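Local coordinates for protein ribonuclease H (Uncultured organism, PDB 3U3G) that probably cleaves the RNA strand of RNA/DNA hybrids, as a member of the RNase H1 family, at residues 1-9 with 66-77; 19-27 with 51-59. All coordinates share one frame; numbering follows the deposited sequence.

Contact 1. Residues 1-9 with 66-77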
# COMPACT_ATOMS: atom_id res chain seq x y z
N MET A 1 -16.21 -5.17 -11.78
CA MET A 1 -16.18 -3.93 -10.96
C MET A 1 -16.27 -2.68 -11.84
O MET A 1 -15.99 -2.74 -13.04
CB MET A 1 -14.91 -3.91 -10.09
CG MET A 1 -13.64 -3.48 -10.80
SD MET A 1 -12.97 -4.72 -11.94
CE MET A 1 -12.74 -6.10 -10.83
N ASN A 2 -16.58 -1.52 -11.24
CA ASN A 2 -16.44 -0.22 -11.90
C ASN A 2 -15.39 0.67 -11.26
O ASN A 2 -15.07 1.74 -11.78
CB ASN A 2 -17.78 0.54 -11.91
CG ASN A 2 -18.91 -0.29 -12.49
OD1 ASN A 2 -20.07 -0.08 -12.14
ND2 ASN A 2 -18.60 -1.13 -13.46
N LYS A 3 -14.94 0.30 -10.08
CA LYS A 3 -13.80 0.95 -9.47
C LYS A 3 -13.07 -0.06 -8.64
O LYS A 3 -13.66 -1.05 -8.19
CB LYS A 3 -14.24 2.12 -8.58
CG LYS A 3 -13.09 3.00 -8.11
CD LYS A 3 -13.54 4.04 -7.09
CE LYS A 3 -14.84 4.71 -7.52
NZ LYS A 3 -14.90 6.13 -7.05
N ILE A 4 -11.76 0.13 -8.54
CA ILE A 4 -10.92 -0.68 -7.68
C ILE A 4 -10.41 0.19 -6.54
O ILE A 4 -9.81 1.25 -6.78
CB ILE A 4 -9.75 -1.30 -8.46
CG1 ILE A 4 -10.27 -2.31 -9.48
CG2 ILE A 4 -8.76 -1.97 -7.51
CD1 ILE A 4 -9.19 -2.86 -10.43
N ILE A 5 -10.76 -0.17 -5.32
CA ILE A 5 -10.36 0.57 -4.13
C ILE A 5 -9.34 -0.25 -3.35
O ILE A 5 -9.59 -1.41 -3.01
CB ILE A 5 -11.57 0.89 -3.21
CG1 ILE A 5 -12.61 1.71 -3.98
CG2 ILE A 5 -11.11 1.65 -1.96
CD1 ILE A 5 -13.95 1.78 -3.28
N ILE A 6 -8.18 0.35 -3.11
CA ILE A 6 -7.07 -0.33 -2.46
C ILE A 6 -6.81 0.33 -1.11
O ILE A 6 -6.87 1.56 -1.01
CB ILE A 6 -5.79 -0.22 -3.31
CG1 ILE A 6 -5.99 -0.85 -4.69
CG2 ILE A 6 -4.61 -0.87 -2.60
CD1 ILE A 6 -4.85 -0.58 -5.67
N TYR A 7 -6.65 -0.47 -0.06
CA TYR A 7 -6.15 0.01 1.23
C TYR A 7 -4.79 -0.62 1.46
O TYR A 7 -4.63 -1.84 1.27
CB TYR A 7 -7.06 -0.43 2.39
CG TYR A 7 -8.50 -0.02 2.24
CD1 TYR A 7 -9.32 -0.63 1.29
CD2 TYR A 7 -9.00 1.07 2.94
CE1 TYR A 7 -10.66 -0.27 1.16
CE2 TYR A 7 -10.33 1.45 2.80
CZ TYR A 7 -11.13 0.82 1.88
OH TYR A 7 -12.45 1.24 1.68
N THR A 8 -3.82 0.16 1.89
CA THR A 8 -2.53 -0.41 2.23
C THR A 8 -2.08 -0.01 3.62
O THR A 8 -2.46 1.05 4.11
CB THR A 8 -1.41 -0.05 1.23
OG1 THR A 8 -1.11 1.35 1.33
CG2 THR A 8 -1.82 -0.38 -0.21
N ASP A 9 -1.27 -0.86 4.23
CA ASP A 9 -0.58 -0.52 5.46
C ASP A 9 0.70 -1.34 5.54
O ASP A 9 0.81 -2.43 4.94
CB ASP A 9 -1.48 -0.81 6.68
CG ASP A 9 -1.04 -0.07 7.94
OD1 ASP A 9 -0.21 0.86 7.87
OD2 ASP A 9 -1.54 -0.43 9.03
N LYS A 66 -8.95 -6.57 -17.00
CA LYS A 66 -9.96 -5.82 -16.26
C LYS A 66 -9.41 -4.48 -15.78
O LYS A 66 -10.17 -3.58 -15.40
CB LYS A 66 -10.50 -6.62 -15.07
CG LYS A 66 -11.41 -7.77 -15.46
CD LYS A 66 -12.86 -7.35 -15.45
CE LYS A 66 -13.42 -7.25 -16.86
NZ LYS A 66 -13.64 -8.59 -17.46
N LEU A 67 -8.09 -4.31 -15.87
CA LEU A 67 -7.45 -3.09 -15.40
C LEU A 67 -7.59 -1.94 -16.39
O LEU A 67 -7.45 -0.77 -16.02
CB LEU A 67 -5.98 -3.36 -15.07
CG LEU A 67 -5.26 -2.36 -14.16
CD1 LEU A 67 -5.91 -2.29 -12.78
CD2 LEU A 67 -3.79 -2.75 -14.05
N VAL A 68 -7.88 -2.26 -17.64
CA VAL A 68 -7.86 -1.25 -18.70
C VAL A 68 -9.00 -0.24 -18.53
O VAL A 68 -10.16 -0.62 -18.38
CB VAL A 68 -7.91 -1.89 -20.10
CG1 VAL A 68 -7.93 -0.80 -21.17
CG2 VAL A 68 -6.72 -2.82 -20.32
N ASP A 69 -8.63 1.03 -18.39
CA ASP A 69 -9.61 2.11 -18.28
C ASP A 69 -10.30 2.14 -16.92
O ASP A 69 -11.37 2.72 -16.79
CB ASP A 69 -10.66 2.01 -19.39
CG ASP A 69 -10.16 2.49 -20.74
OD1 ASP A 69 -9.14 3.22 -20.78
OD2 ASP A 69 -10.79 2.16 -21.77
N MET A 70 -9.76 1.39 -15.96
CA MET A 70 -10.42 1.22 -14.67
C MET A 70 -9.97 2.31 -13.70
O MET A 70 -8.78 2.54 -13.52
CB MET A 70 -10.09 -0.16 -14.09
CG MET A 70 -10.67 -0.42 -12.71
SD MET A 70 -12.48 -0.50 -12.70
CE MET A 70 -12.81 -1.83 -13.84
N GLU A 71 -10.93 2.92 -13.01
CA GLU A 71 -10.65 3.88 -11.94
C GLU A 71 -10.08 3.15 -10.72
O GLU A 71 -10.63 2.14 -10.30
CB GLU A 71 -11.94 4.60 -11.56
CG GLU A 71 -11.83 5.59 -10.41
CD GLU A 71 -13.13 6.35 -10.17
OE1 GLU A 71 -14.08 6.20 -10.97
OE2 GLU A 71 -13.20 7.11 -9.17
N VAL A 72 -8.94 3.62 -10.23
CA VAL A 72 -8.26 3.01 -9.08
C VAL A 72 -7.96 4.08 -8.02
O VAL A 72 -7.41 5.14 -8.33
CB VAL A 72 -6.93 2.34 -9.51
CG1 VAL A 72 -6.29 1.66 -8.32
CG2 VAL A 72 -7.18 1.33 -10.62
N GLU A 73 -8.23 3.76 -6.77
CA GLU A 73 -8.00 4.67 -5.67
C GLU A 73 -7.26 3.91 -4.57
O GLU A 73 -7.64 2.78 -4.24
CB GLU A 73 -9.35 5.18 -5.15
CG GLU A 73 -9.32 6.04 -3.91
CD GLU A 73 -10.67 6.65 -3.63
OE1 GLU A 73 -11.20 7.36 -4.51
OE2 GLU A 73 -11.15 6.54 -2.49
N VAL A 74 -6.23 4.53 -4.01
CA VAL A 74 -5.48 3.96 -2.88
C VAL A 74 -5.73 4.79 -1.64
O VAL A 74 -5.57 6.02 -1.67
CB VAL A 74 -3.97 3.94 -3.16
CG1 VAL A 74 -3.21 3.54 -1.89
CG2 VAL A 74 -3.64 2.99 -4.29
N ARG A 75 -6.27 4.14 -0.61
CA ARG A 75 -6.57 4.76 0.68
C ARG A 75 -5.53 4.38 1.72
O ARG A 75 -5.18 3.21 1.87
CB ARG A 75 -7.96 4.33 1.15
CG ARG A 75 -9.04 4.81 0.19
CD ARG A 75 -10.43 4.30 0.54
NE ARG A 75 -11.41 4.83 -0.41
CZ ARG A 75 -12.72 4.59 -0.35
NH1 ARG A 75 -13.21 3.84 0.63
NH2 ARG A 75 -13.51 5.05 -1.31
N MET A 76 -4.99 5.39 2.39
CA MET A 76 -3.96 5.18 3.40
C MET A 76 -4.30 6.01 4.61
O MET A 76 -4.77 7.14 4.47
CB MET A 76 -2.61 5.66 2.86
CG MET A 76 -2.19 4.99 1.57
SD MET A 76 -0.63 5.64 0.95
CE MET A 76 0.52 4.39 1.51
N ASP A 77 -3.93 5.53 5.79
CA ASP A 77 -4.17 6.30 7.00
C ASP A 77 -2.98 7.17 7.43
O ASP A 77 -3.10 7.93 8.39
CB ASP A 77 -4.72 5.44 8.14
CG ASP A 77 -3.71 4.44 8.69
OD1 ASP A 77 -3.08 3.74 7.88
OD2 ASP A 77 -3.84 4.08 9.89
O HOH W 1 -13.73 2.61 -13.82
O HOH W 2 -1.62 3.39 5.33
O HOH W 3 -3.42 1.33 10.29
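Glu-73 O accepts the N-H of Ile-6 at 2.7 Å, while Ile-5 CA makes a longer C-H...O contact with the same oxygen. The carbonyl of Ile-6 faces the same strand and takes Arg-75 N, so Ile-6 is bonded to the residues on either side of Val-74; Ile-4 does the same round Val-72, with Glu-71 O and Glu-73 N. This is a parallel pairing of strands 3-9 and 71-76. Ile-5, Tyr-7, Glu-73 and Arg-75 share one face of the sheet. Arg-75 lies alongside Tyr-7, with guanidinium and ring planes 84° apart, and NH1 reaches Tyr-7 OH in a weak bond. Ile-5 CG2 sits over one guanidinium face, 3.6 Å from Arg-75 NE. Glu-73 OE2 meets that NE at 2.7 Å, nearly in the guanidinium plane, which holds the group's rotation. Lys-3 NZ reaches Glu-71 OE2 at 2.9 Å from above the carboxylate plane. Near the N-terminus, Met-70 bends at chi2 and chi3, bringing CE to 3.5 Å from Met-1 SD. At the other end, one water bridges Asp-9 OD2 and Asp-77 OD2. Asp-77 OD1 is also hydrogen-bonded to Asn-124 ND2. Glu-49 and Asp-128 lie beside Asp-9, consistent with the acidic active-site cluster of RNases H. On the opposite face, Ile-6 meets Leu-60 of helix 45-60. In the sheet, strand 3-12 lies between strands 17-26 and 71-76, and strand 115-118 flanks the latter.

Contact 2. Residues 19-27 with 51-59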
# COMPACT_ATOMS: atom_id res chain seq x y z
N ALA A 19 8.89 -7.06 10.05
CA ALA A 19 7.96 -6.15 9.38
C ALA A 19 6.98 -6.88 8.48
O ALA A 19 7.26 -7.98 8.00
CB ALA A 19 8.71 -5.08 8.61
N GLY A 20 5.86 -6.23 8.21
CA GLY A 20 4.79 -6.83 7.45
C GLY A 20 4.10 -5.81 6.58
O GLY A 20 4.14 -4.61 6.86
N ILE A 21 3.37 -6.30 5.58
CA ILE A 21 2.54 -5.45 4.73
C ILE A 21 1.14 -6.02 4.64
O ILE A 21 0.94 -7.23 4.80
CB ILE A 21 3.15 -5.27 3.33
CG1 ILE A 21 3.28 -6.62 2.61
CG2 ILE A 21 4.49 -4.52 3.44
CD1 ILE A 21 3.79 -6.51 1.21
N GLY A 22 0.17 -5.14 4.40
CA GLY A 22 -1.23 -5.52 4.23
C GLY A 22 -1.85 -4.72 3.11
O GLY A 22 -1.61 -3.52 2.99
N VAL A 23 -2.55 -5.41 2.22
CA VAL A 23 -3.28 -4.78 1.13
C VAL A 23 -4.68 -5.37 1.10
O VAL A 23 -4.86 -6.60 1.13
CB VAL A 23 -2.60 -5.08 -0.23
CG1 VAL A 23 -3.37 -4.41 -1.36
CG2 VAL A 23 -1.11 -4.66 -0.23
N VAL A 24 -5.69 -4.50 1.06
CA VAL A 24 -7.07 -4.93 0.85
C VAL A 24 -7.55 -4.27 -0.43
O VAL A 24 -7.35 -3.05 -0.64
CB VAL A 24 -7.99 -4.47 2.01
CG1 VAL A 24 -9.43 -4.89 1.74
CG2 VAL A 24 -7.48 -5.00 3.35
N ILE A 25 -8.16 -5.04 -1.31
CA ILE A 25 -8.71 -4.51 -2.55
C ILE A 25 -10.18 -4.84 -2.64
O ILE A 25 -10.58 -5.99 -2.42
CB ILE A 25 -7.99 -5.08 -3.79
CG1 ILE A 25 -6.47 -5.01 -3.60
CG2 ILE A 25 -8.45 -4.35 -5.06
CD1 ILE A 25 -5.66 -5.40 -4.83
N THR A 26 -10.99 -3.81 -2.84
CA THR A 26 -12.44 -3.98 -2.98
C THR A 26 -12.94 -3.41 -4.30
O THR A 26 -12.28 -2.58 -4.93
CB THR A 26 -13.25 -3.35 -1.81
OG1 THR A 26 -13.39 -1.94 -2.02
CG2 THR A 26 -12.58 -3.62 -0.46
N ASP A 27 -14.19 -3.73 -4.63
CA ASP A 27 -14.87 -3.00 -5.68
C ASP A 27 -15.63 -1.81 -5.10
O ASP A 27 -15.51 -1.49 -3.91
CB ASP A 27 -15.77 -3.93 -6.51
CG ASP A 27 -16.97 -4.47 -5.73
OD1 ASP A 27 -17.29 -3.99 -4.63
OD2 ASP A 27 -17.64 -5.35 -6.29
N GLU A 51 6.71 -0.42 0.94
CA GLU A 51 6.68 -1.76 0.37
C GLU A 51 5.25 -2.25 0.18
O GLU A 51 4.96 -2.99 -0.75
CB GLU A 51 7.47 -2.75 1.24
CG GLU A 51 8.98 -2.58 1.26
CD GLU A 51 9.67 -3.10 0.01
OE1 GLU A 51 9.01 -3.30 -1.05
OE2 GLU A 51 10.92 -3.25 0.07
N ALA A 52 4.34 -1.86 1.07
CA ALA A 52 2.95 -2.27 0.91
C ALA A 52 2.33 -1.65 -0.33
O ALA A 52 1.59 -2.32 -1.06
CB ALA A 52 2.14 -1.90 2.15
N LEU A 53 2.68 -0.40 -0.63
CA LEU A 53 2.25 0.22 -1.88
C LEU A 53 2.83 -0.52 -3.10
O LEU A 53 2.13 -0.73 -4.10
CB LEU A 53 2.64 1.70 -1.94
CG LEU A 53 1.91 2.65 -1.00
CD1 LEU A 53 2.69 3.96 -0.90
CD2 LEU A 53 0.51 2.89 -1.53
N ILE A 54 4.13 -0.82 -3.06
CA ILE A 54 4.76 -1.57 -4.15
C ILE A 54 4.05 -2.91 -4.38
O ILE A 54 3.74 -3.28 -5.51
CB ILE A 54 6.25 -1.74 -3.89
CG1 ILE A 54 6.93 -0.37 -3.95
CG2 ILE A 54 6.87 -2.70 -4.90
CD1 ILE A 54 8.36 -0.37 -3.47
N ARG A 55 3.70 -3.59 -3.30
CA ARG A 55 2.97 -4.85 -3.38
C ARG A 55 1.56 -4.66 -3.93
O ARG A 55 1.14 -5.42 -4.80
CB ARG A 55 2.93 -5.55 -2.03
CG ARG A 55 1.97 -6.74 -1.95
CD ARG A 55 2.33 -7.90 -2.89
NE ARG A 55 1.43 -9.05 -2.70
CZ ARG A 55 1.63 -10.00 -1.80
NH1 ARG A 55 0.71 -10.94 -1.61
NH2 ARG A 55 2.76 -10.03 -1.09
N ALA A 56 0.87 -3.60 -3.51
CA ALA A 56 -0.44 -3.32 -4.11
C ALA A 56 -0.37 -3.10 -5.62
O ALA A 56 -1.21 -3.60 -6.37
CB ALA A 56 -1.12 -2.15 -3.42
N LEU A 57 0.65 -2.35 -6.06
CA LEU A 57 0.85 -2.14 -7.49
C LEU A 57 1.17 -3.42 -8.27
O LEU A 57 0.73 -3.58 -9.41
CB LEU A 57 1.94 -1.08 -7.72
CG LEU A 57 1.50 0.30 -7.23
CD1 LEU A 57 2.72 1.21 -7.20
CD2 LEU A 57 0.44 0.91 -8.17
N GLU A 58 1.86 -4.36 -7.61
CA GLU A 58 2.09 -5.69 -8.18
C GLU A 58 0.79 -6.49 -8.25
O GLU A 58 0.48 -7.10 -9.29
CB GLU A 58 3.14 -6.41 -7.34
CG GLU A 58 3.28 -7.90 -7.58
CD GLU A 58 4.26 -8.24 -8.68
OE1 GLU A 58 4.56 -7.34 -9.50
OE2 GLU A 58 4.55 -9.46 -8.84
N ASP A 59 0.03 -6.49 -7.16
CA ASP A 59 -1.25 -7.19 -7.12
C ASP A 59 -2.12 -6.73 -8.28
O ASP A 59 -2.80 -7.53 -8.92
CB ASP A 59 -1.98 -6.88 -5.81
CG ASP A 59 -1.31 -7.51 -4.60
OD1 ASP A 59 -0.65 -8.56 -4.72
OD2 ASP A 59 -1.64 -7.06 -3.48
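This is a buried helix-on-sheet contact in the RNase H fold: helix 45-60 packs on strand 17-26 of the mixed sheet. The axes of the two segments come within 7.7 Å, at 42° between their directions. The packing is largely apolar, and small residues on the helix let it lie close. Ala-52 CB touches Ile-21 CB at 3.7 Å, and Ile-21 CG2 leans over the start of the same helical turn, near Ala-52 N. One turn on, Ala-56 CB meets Val-23 CG1 at 3.8 Å. The other branch, Val-23 CG2, faces Ala-52 O. Ile-21 puts CG1 between its backbone N and carbonyl carbon (chi1 60°), which carries CD1 across Arg-55 at about a right angle. CD1 rests on the aliphatic part of Arg-55, 3.5 Å from CB. The arginine head is turned to its own helix, where NE bonds Asp-59 OD1 at 2.9 Å with the acceptor nearly in the guanidinium plane. Asp-59 OD2 is satisfied by Ser-36 OG of strand 32-41. Further along the strand, Ile-25 CD1 reaches Asp-59 CB at 4.1 Å.

Overall arrangement
Both contacts involve the same mixed sheet, whose strands 3-12 and 17-26 are neighbours. Contact 1 joins two strands within it. Contact 2 lays a helix on it. Backbone bonding therefore dominates the first, and apolar side-chain packing the second. Contact 2 lies near the centre of the chain and is buried. Contact 1 is only partly buried, with ion pairs on one face and methionines at its N-terminal end. The two touch directly: Tyr-7 N is probably hydrogen-bonded to Val-24 O, and Met-76 CE packs on Leu-53 CD1. Both segments of contact 2 fall in the sequence between residues 9 and 66, the part of the chain whose ends contact 1 brings together.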